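Long-range contacts in UDP-N-acetylglucosamine 4-epimerase (Bacillus cereus, PDB 3M2P), which probably interconverts UDP-N-acetylglucosamine and UDP-N-acetylgalactosamine by inverting the configuration at C4 of the sugar, as a member of the NAD(P)-dependent epimerase/dehydratase family: residues Gly77-Phe82 against Met132-Ser136; Cys96-Ser102 against Lys151-Ile155; Phe222-Ser226 against Leu273-Thr278. All coordinates share one frame; numbering follows the deposited sequence.

Interaction 1. Residues Gly77-Phe82 against Met132-Ser136; sequences GKISEF and MYGVS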
loop_
_atom_site.group_PDB
_atom_site.type_symbol
_atom_site.label_atom_id
_atom_site.label_comp_id
_atom_site.label_asym_id
_atom_site.label_seq_id
_atom_site.Cartn_x
_atom_site.Cartn_y
_atom_site.Cartn_z
ATOM N N GLY A 77 15.226 -2.074 -0.673
ATOM C CA GLY A 77 14.036 -2.845 -0.982
ATOM C C GLY A 77 13.373 -3.285 0.309
ATOM O O GLY A 77 12.734 -4.337 0.373
ATOM N N LYS A 78 13.540 -2.466 1.342
ATOM C CA LYS A 78 12.960 -2.715 2.658
ATOM C C LYS A 78 11.899 -1.671 3.013
ATOM O O LYS A 78 12.030 -0.487 2.677
ATOM C CB LYS A 78 14.054 -2.741 3.732
ATOM C CG LYS A 78 14.729 -4.094 3.879
ATOM C CD LYS A 78 15.842 -4.040 4.897
ATOM C CE LYS A 78 16.208 -5.438 5.358
ATOM N NZ LYS A 78 17.519 -5.445 6.066
ATOM N N ILE A 79 10.849 -2.107 3.700
ATOM C CA ILE A 79 9.736 -1.215 3.954
ATOM C C ILE A 79 10.117 -0.123 4.941
ATOM O O ILE A 79 9.428 0.888 5.054
ATOM C CB ILE A 79 8.473 -1.968 4.412
ATOM C CG1 ILE A 79 7.259 -1.051 4.301
ATOM C CG2 ILE A 79 8.634 -2.519 5.812
ATOM C CD1 ILE A 79 7.134 -0.401 2.933
ATOM N N SER A 80 11.233 -0.318 5.636
ATOM C CA SER A 80 11.650 0.620 6.672
ATOM C C SER A 80 12.147 1.932 6.067
ATOM O O SER A 80 12.080 2.975 6.711
ATOM C CB SER A 80 12.697 -0.011 7.614
ATOM O OG SER A 80 14.009 -0.026 7.057
ATOM N N GLU A 81 12.621 1.896 4.826
ATOM C CA GLU A 81 13.207 3.092 4.225
ATOM C C GLU A 81 12.167 4.153 3.885
ATOM O O GLU A 81 12.516 5.246 3.427
ATOM C CB GLU A 81 13.965 2.752 2.957
ATOM C CG GLU A 81 14.869 1.558 3.048
ATOM C CD GLU A 81 15.489 1.260 1.712
ATOM O OE1 GLU A 81 15.102 0.254 1.073
ATOM O OE2 GLU A 81 16.335 2.069 1.281
ATOM N N PHE A 82 10.898 3.829 4.111
ATOM C CA PHE A 82 9.804 4.695 3.713
ATOM C C PHE A 82 8.980 5.180 4.894
ATOM O O PHE A 82 8.264 6.171 4.802
ATOM C CB PHE A 82 8.912 3.958 2.728
ATOM C CG PHE A 82 9.611 3.576 1.467
ATOM C CD1 PHE A 82 9.897 4.528 0.514
ATOM C CD2 PHE A 82 9.991 2.267 1.239
ATOM C CE1 PHE A 82 10.540 4.182 -0.644
ATOM C CE2 PHE A 82 10.639 1.914 0.081
ATOM C CZ PHE A 82 10.913 2.873 -0.862
HETATM N N MSE A 132 8.686 -2.001 -2.715
HETATM C CA MSE A 132 8.380 -1.508 -1.388
HETATM C C MSE A 132 7.990 -0.047 -1.531
HETATM O O MSE A 132 7.092 0.419 -0.862
HETATM C CB MSE A 132 9.583 -1.693 -0.460
HETATM C CG MSE A 132 9.250 -2.399 0.852
HETATM SE SE MSE A 132 8.329 -4.115 0.614
HETATM C CE MSE A 132 7.913 -4.452 2.467
ATOM N N TYR A 133 8.656 0.658 -2.434
ATOM C CA TYR A 133 8.267 2.019 -2.816
ATOM C C TYR A 133 6.771 2.114 -3.118
ATOM O O TYR A 133 6.089 3.025 -2.651
ATOM C CB TYR A 133 9.102 2.482 -4.015
ATOM C CG TYR A 133 8.584 3.675 -4.791
ATOM C CD1 TYR A 133 8.737 4.976 -4.317
ATOM C CD2 TYR A 133 7.984 3.502 -6.029
ATOM C CE1 TYR A 133 8.267 6.071 -5.050
ATOM C CE2 TYR A 133 7.519 4.579 -6.772
ATOM C CZ TYR A 133 7.663 5.859 -6.287
ATOM O OH TYR A 133 7.191 6.913 -7.051
ATOM N N GLY A 134 6.265 1.159 -3.885
ATOM C CA GLY A 134 4.861 1.126 -4.229
ATOM C C GLY A 134 3.997 0.980 -3.003
ATOM O O GLY A 134 3.137 1.819 -2.742
ATOM N N VAL A 135 4.213 -0.086 -2.247
ATOM C CA VAL A 135 3.463 -0.294 -1.009
ATOM C C VAL A 135 3.327 0.997 -0.208
ATOM O O VAL A 135 2.230 1.374 0.193
ATOM C CB VAL A 135 4.116 -1.356 -0.120
ATOM C CG1 VAL A 135 3.208 -1.668 1.044
ATOM C CG2 VAL A 135 4.398 -2.616 -0.926
ATOM N N SER A 136 4.451 1.675 0.010
ATOM C CA SER A 136 4.468 2.921 0.776
ATOM C C SER A 136 3.567 3.991 0.178
ATOM O O SER A 136 2.717 4.540 0.860
ATOM C CB SER A 136 5.895 3.471 0.893
ATOM O OG SER A 136 5.927 4.597 1.760
#
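M132, built as selenomethionine, opens helix 132-150 and touches both I79 and F82 of the loop. Its CB rests 3.8 Å from CE2 of F82. CG lies beside the backbone of K78 and I79; the bend at chi2 (53°) then turns SE and brings the terminal CE against CB of I79, the two side chains crossing at about a right angle. In the second subunit I143 packs on M132 and H142 on V135, and I79 N donates a hydrogen bond to OE1 of Q90 in that subunit, which places the contact at the dimer interface.

Y133 meets F82 through its base. Its CA lies over one face of the phenyl ring, 3.4 Å from CZ of F82, and Y133 CB is 3.7 Å from the same atom. The CA-CB bond of Y133 points away from the loop; with CG anti to the backbone N (chi1 163°), the phenol ring turns an edge, near its plane, to CE1 of F82. Y133 stands where the tyrosine of the YxxxK signature is expected on this helix in extended short-chain dehydrogenases/reductases, consistent with that family motif. Close by, F82 touches T72, a residue seen to bind UDP.

V135 adds a looser apolar touch, its CB 4.4 Å from CD1 of I79. S136, one turn on from M132, sets its CB 3.6 Å from CB of F82; its OG has a weak hydrogen bond with E86. The loop receiving these groups is braced from within: K78 N donates to the anti lone pair of E81 OE1 (3.1 Å), nearly straight at 173°, and E81 N returns a bond to K78 O.

Interaction 2. Residues Cys96-Ser102 against Lys151-Ile155; sequences CYENNIS and KGLCI
Y97 and K151 make the aromatic part of this contact, side chains crossing at about a right angle. The aliphatic run of the lysine does the work: K151 CD sits over one face of the ring as a CH-pi contact, 4.1 Å from the Y97 centroid, and K151 CB is 3.7 Å from CD1 of Y97. Bends at chi2 and chi4 bring K151 NZ almost onto the ring normal, but at 5.6 Å from the Y97 centroid it can give at most a weak cation-pi attraction; K151 also has a cation-pi contact with Y147. K151 O meets an edge of the Y97 ring in its plane.

Apolar contacts centre on L153, whose two methyls divide the helix end between them. CD1 lies 4.2 Å from CB of Y97, near the plane of the ring at its edge, and CD2 is equally far from CB of C96. Side chains of I104, on strand 103-109, and Y93, on helix 83-98, also touch L153.

The polar link is a single weak backbone bond, C154 N to S102 O at 2.7 Å, bent to 129°. CB of S102 lies 4.1 Å from SG of C154.

Helix 83-98 ends in a Schellman motif, N100 having positive phi, and the chain turns through S102 into strand 103-109. Helix 132-150 likewise gives way to strand 154-164, so two helix-to-strand turns meet where neighbouring parallel strands of a Rossmann fold begin.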
loop_
_atom_site.group_PDB
_atom_site.type_symbol
_atom_site.label_atom_id
_atom_site.label_comp_id
_atom_site.label_asym_id
_atom_site.label_seq_id
_atom_site.Cartn_x
_atom_site.Cartn_y
_atom_site.Cartn_z
ATOM N N CYS A 96 -2.120 20.522 8.165
ATOM C CA CYS A 96 -3.080 21.104 7.241
ATOM C C CYS A 96 -4.414 21.333 7.933
ATOM O O CYS A 96 -4.964 22.416 7.864
ATOM C CB CYS A 96 -3.232 20.215 6.012
ATOM S SG CYS A 96 -1.951 20.550 4.791
ATOM N N TYR A 97 -4.905 20.300 8.611
ATOM C CA TYR A 97 -6.127 20.374 9.398
ATOM C C TYR A 97 -6.117 21.502 10.438
ATOM O O TYR A 97 -7.068 22.275 10.527
ATOM C CB TYR A 97 -6.382 19.032 10.072
ATOM C CG TYR A 97 -7.657 18.975 10.890
ATOM C CD1 TYR A 97 -8.886 18.699 10.281
ATOM C CD2 TYR A 97 -7.636 19.184 12.268
ATOM C CE1 TYR A 97 -10.057 18.637 11.019
ATOM C CE2 TYR A 97 -8.799 19.125 13.015
ATOM C CZ TYR A 97 -10.010 18.851 12.385
ATOM O OH TYR A 97 -11.177 18.794 13.119
ATOM N N GLU A 98 -5.053 21.605 11.223
ATOM C CA GLU A 98 -4.958 22.692 12.185
ATOM C C GLU A 98 -5.150 24.032 11.511
ATOM O O GLU A 98 -5.934 24.859 11.976
ATOM C CB GLU A 98 -3.625 22.676 12.923
ATOM C CG GLU A 98 -3.684 21.928 14.222
ATOM C CD GLU A 98 -4.663 22.557 15.217
ATOM O OE1 GLU A 98 -4.723 23.812 15.310
ATOM O OE2 GLU A 98 -5.366 21.787 15.916
ATOM N N ASN A 99 -4.432 24.255 10.417
ATOM C CA ASN A 99 -4.481 25.540 9.724
ATOM C C ASN A 99 -5.716 25.677 8.841
ATOM O O ASN A 99 -5.907 26.682 8.149
ATOM C CB ASN A 99 -3.212 25.742 8.909
ATOM C CG ASN A 99 -2.007 26.025 9.778
ATOM O OD1 ASN A 99 -1.900 27.107 10.364
ATOM N ND2 ASN A 99 -1.090 25.060 9.869
ATOM N N ASN A 100 -6.558 24.651 8.900
ATOM C CA ASN A 100 -7.763 24.550 8.087
ATOM C C ASN A 100 -7.534 24.564 6.566
ATOM O O ASN A 100 -8.321 25.147 5.818
ATOM C CB ASN A 100 -8.787 25.603 8.499
ATOM C CG ASN A 100 -10.181 25.014 8.657
ATOM O OD1 ASN A 100 -10.475 24.340 9.657
ATOM N ND2 ASN A 100 -11.047 25.253 7.666
ATOM N N ILE A 101 -6.455 23.918 6.123
ATOM C CA ILE A 101 -6.211 23.697 4.701
ATOM C C ILE A 101 -6.862 22.392 4.266
ATOM O O ILE A 101 -6.774 21.382 4.955
ATOM C CB ILE A 101 -4.713 23.573 4.364
ATOM C CG1 ILE A 101 -3.986 24.910 4.478
ATOM C CG2 ILE A 101 -4.550 23.035 2.975
ATOM C CD1 ILE A 101 -3.115 25.011 5.694
ATOM N N SER A 102 -7.514 22.396 3.116
ATOM C CA SER A 102 -8.081 21.147 2.641
ATOM C C SER A 102 -7.742 20.863 1.186
ATOM O O SER A 102 -7.718 19.711 0.785
ATOM C CB SER A 102 -9.584 21.077 2.929
ATOM O OG SER A 102 -10.132 22.379 3.025
ATOM N N LYS A 151 -11.791 14.086 8.162
ATOM C CA LYS A 151 -11.367 15.414 8.575
ATOM C C LYS A 151 -11.811 16.467 7.560
ATOM O O LYS A 151 -11.393 17.631 7.628
ATOM C CB LYS A 151 -9.847 15.464 8.777
ATOM C CG LYS A 151 -9.317 14.516 9.847
ATOM C CD LYS A 151 -9.815 14.924 11.231
ATOM C CE LYS A 151 -9.631 13.798 12.234
ATOM N NZ LYS A 151 -8.195 13.376 12.348
ATOM N N GLY A 152 -12.666 16.066 6.625
ATOM C CA GLY A 152 -13.134 16.990 5.615
ATOM C C GLY A 152 -11.959 17.665 4.935
ATOM O O GLY A 152 -12.050 18.796 4.466
ATOM N N LEU A 153 -10.831 16.971 4.899
ATOM C CA LEU A 153 -9.685 17.451 4.152
ATOM C C LEU A 153 -9.936 17.081 2.692
ATOM O O LEU A 153 -10.663 16.129 2.422
ATOM C CB LEU A 153 -8.419 16.803 4.691
ATOM C CG LEU A 153 -7.354 17.838 5.044
ATOM C CD1 LEU A 153 -7.870 18.736 6.156
ATOM C CD2 LEU A 153 -6.038 17.173 5.415
ATOM N N CYS A 154 -9.380 17.823 1.741
ATOM C CA CYS A 154 -9.718 17.540 0.341
ATOM C C CYS A 154 -8.535 17.067 -0.500
ATOM O O CYS A 154 -8.067 17.775 -1.392
ATOM C CB CYS A 154 -10.404 18.738 -0.312
ATOM S SG CYS A 154 -12.050 19.106 0.358
ATOM N N ILE A 155 -8.089 15.845 -0.230
ATOM C CA ILE A 155 -6.869 15.328 -0.817
ATOM C C ILE A 155 -7.089 14.592 -2.147
ATOM O O ILE A 155 -7.818 13.604 -2.220
ATOM C CB ILE A 155 -6.113 14.413 0.181
ATOM C CG1 ILE A 155 -5.597 15.216 1.378
ATOM C CG2 ILE A 155 -4.967 13.711 -0.511
ATOM C CD1 ILE A 155 -5.267 14.363 2.587
#

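Interaction 3. Residues Phe222-Ser226 against Leu273-Thr278; sequences FNIGS and LLDFST
F222-S226 and L273-T278 run in nearly the same direction, 23° apart, but no clear direct hydrogen bond joins them. CA atoms of F222 and L274 are 8.9 Å apart, and the gap narrows to 6.0 Å between those of S226 and T278. The first segment ends strand 220-224, a parallel neighbour of strand 154-164 in the Rossmann-type sheet. The second follows helix 268-273, and D275, with positive phi, turns the chain out of that helix to pass along one side of the sheet.

Side chains fill the wider end. L274 points CD1 over one face of the F222 ring, a CH-pi contact 3.9 Å from the centroid and 18° off the normal, displaced toward the rim. L273 CB approaches the same ring obliquely. Two residues on, I224 brings the end of its side chain to F276, crossing it at about a right angle; its CG2, anti to the backbone N, comes 3.5 Å from CE2 of F276. S208 of helix 202-212 touches both of these residues.

At the narrow end, contacts turn partly polar. T278 CG2 lies 4.1 Å from CB of S226, whose OG is engaged by F199 O. A water links S226 O, to which it donates at 2.7 Å, with T278 OG1, from which it accepts at 2.6 Å.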
loop_
_atom_site.group_PDB
_atom_site.type_symbol
_atom_site.label_atom_id
_atom_site.label_comp_id
_atom_site.label_asym_id
_atom_site.label_seq_id
_atom_site.Cartn_x
_atom_site.Cartn_y
_atom_site.Cartn_z
ATOM N N PHE A 222 -6.665 9.841 -9.025
ATOM C CA PHE A 222 -6.633 9.952 -10.471
ATOM C C PHE A 222 -5.318 9.460 -11.110
ATOM O O PHE A 222 -4.237 9.760 -10.608
ATOM C CB PHE A 222 -6.873 11.403 -10.869
ATOM C CG PHE A 222 -8.007 12.056 -10.134
ATOM C CD1 PHE A 222 -7.787 12.709 -8.937
ATOM C CD2 PHE A 222 -9.285 12.047 -10.657
ATOM C CE1 PHE A 222 -8.815 13.317 -8.278
ATOM C CE2 PHE A 222 -10.326 12.656 -9.990
ATOM C CZ PHE A 222 -10.091 13.292 -8.810
ATOM N N ASN A 223 -5.417 8.713 -12.214
ATOM C CA ASN A 223 -4.246 8.385 -13.017
ATOM C C ASN A 223 -3.879 9.621 -13.812
ATOM O O ASN A 223 -4.731 10.192 -14.490
ATOM C CB ASN A 223 -4.538 7.257 -14.010
ATOM C CG ASN A 223 -4.843 5.940 -13.343
ATOM O OD1 ASN A 223 -5.406 5.035 -13.962
ATOM N ND2 ASN A 223 -4.477 5.816 -12.083
ATOM N N ILE A 224 -2.626 10.045 -13.741
ATOM C CA ILE A 224 -2.163 11.100 -14.632
ATOM C C ILE A 224 -1.148 10.546 -15.632
ATOM O O ILE A 224 0.062 10.651 -15.430
ATOM C CB ILE A 224 -1.558 12.312 -13.886
ATOM C CG1 ILE A 224 -2.490 12.806 -12.772
ATOM C CG2 ILE A 224 -1.266 13.426 -14.875
ATOM C CD1 ILE A 224 -3.771 13.468 -13.253
ATOM N N GLY A 225 -1.657 9.946 -16.706
ATOM C CA GLY A 225 -0.827 9.450 -17.790
ATOM C C GLY A 225 -0.776 10.408 -18.968
ATOM O O GLY A 225 -1.481 11.414 -18.996
ATOM N N SER A 226 0.051 10.081 -19.957
ATOM C CA SER A 226 0.282 10.968 -21.096
ATOM C C SER A 226 -0.438 10.542 -22.369
ATOM O O SER A 226 -0.868 11.392 -23.154
ATOM C CB SER A 226 1.773 11.076 -21.384
ATOM O OG SER A 226 2.339 9.783 -21.506
ATOM N N LEU A 273 -13.210 14.744 -15.071
ATOM C CA LEU A 273 -13.322 15.469 -13.797
ATOM C C LEU A 273 -12.312 16.596 -13.635
ATOM O O LEU A 273 -12.660 17.686 -13.177
ATOM C CB LEU A 273 -13.231 14.541 -12.585
ATOM C CG LEU A 273 -14.426 13.619 -12.351
ATOM C CD1 LEU A 273 -15.543 13.926 -13.345
ATOM C CD2 LEU A 273 -14.009 12.176 -12.478
ATOM N N LEU A 274 -11.062 16.344 -13.995
ATOM C CA LEU A 274 -10.044 17.380 -13.870
ATOM C C LEU A 274 -9.919 18.218 -15.142
ATOM O O LEU A 274 -9.101 19.140 -15.197
ATOM C CB LEU A 274 -8.690 16.778 -13.475
ATOM C CG LEU A 274 -8.328 16.750 -11.986
ATOM C CD1 LEU A 274 -9.456 16.213 -11.109
ATOM C CD2 LEU A 274 -7.061 15.962 -11.767
ATOM N N ASP A 275 -10.746 17.918 -16.144
ATOM C CA ASP A 275 -10.637 18.556 -17.459
ATOM C C ASP A 275 -9.162 18.621 -17.854
ATOM O O ASP A 275 -8.671 19.667 -18.270
ATOM C CB ASP A 275 -11.244 19.979 -17.471
ATOM C CG ASP A 275 -12.665 20.049 -16.867
ATOM O OD1 ASP A 275 -13.596 19.382 -17.395
ATOM O OD2 ASP A 275 -12.851 20.800 -15.874
ATOM N N PHE A 276 -8.447 17.509 -17.697
ATOM C CA PHE A 276 -6.997 17.506 -17.905
ATOM C C PHE A 276 -6.521 16.717 -19.128
ATOM O O PHE A 276 -6.932 15.578 -19.357
ATOM C CB PHE A 276 -6.244 17.005 -16.664
ATOM C CG PHE A 276 -4.799 16.685 -16.942
ATOM C CD1 PHE A 276 -3.858 17.700 -17.052
ATOM C CD2 PHE A 276 -4.386 15.373 -17.142
ATOM C CE1 PHE A 276 -2.531 17.414 -17.331
ATOM C CE2 PHE A 276 -3.056 15.082 -17.418
ATOM C CZ PHE A 276 -2.132 16.106 -17.515
ATOM N N SER A 277 -5.629 17.319 -19.900
ATOM C CA SER A 277 -4.985 16.593 -20.969
ATOM C C SER A 277 -3.569 17.130 -21.113
ATOM O O SER A 277 -3.300 18.269 -20.740
ATOM C CB SER A 277 -5.775 16.746 -22.267
ATOM O OG SER A 277 -5.868 18.113 -22.651
ATOM N N THR A 278 -2.665 16.310 -21.635
ATOM C CA THR A 278 -1.263 16.693 -21.757
ATOM C C THR A 278 -1.045 17.673 -22.896
ATOM O O THR A 278 -1.637 17.525 -23.966
ATOM C CB THR A 278 -0.386 15.472 -22.056
ATOM O OG1 THR A 278 -0.958 14.726 -23.146
ATOM C CG2 THR A 278 -0.274 14.590 -20.830
HETATM O O HOH W 1 -0.229 13.148 -25.059
#

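Followed from the N terminus, the chain enters interaction 1 at 77-82 and interaction 2 at 96-102, just before and at the end of helix 83-98. It passes through strand 103-109 before closing the first at 132-136 and the second at 151-155, at the start of, and just after, helix 132-150. The two closures therefore cross, tying the two helices together near both ends, with the contact centres about 26 Å apart. Interaction 3 follows in series, joining strand 220-224 to the loop after helix 268-273, on the opposite side of the chain's centre from interaction 1. Interactions 2 and 3 reach neighbouring strands, 154-164 and 220-224, of one sheet.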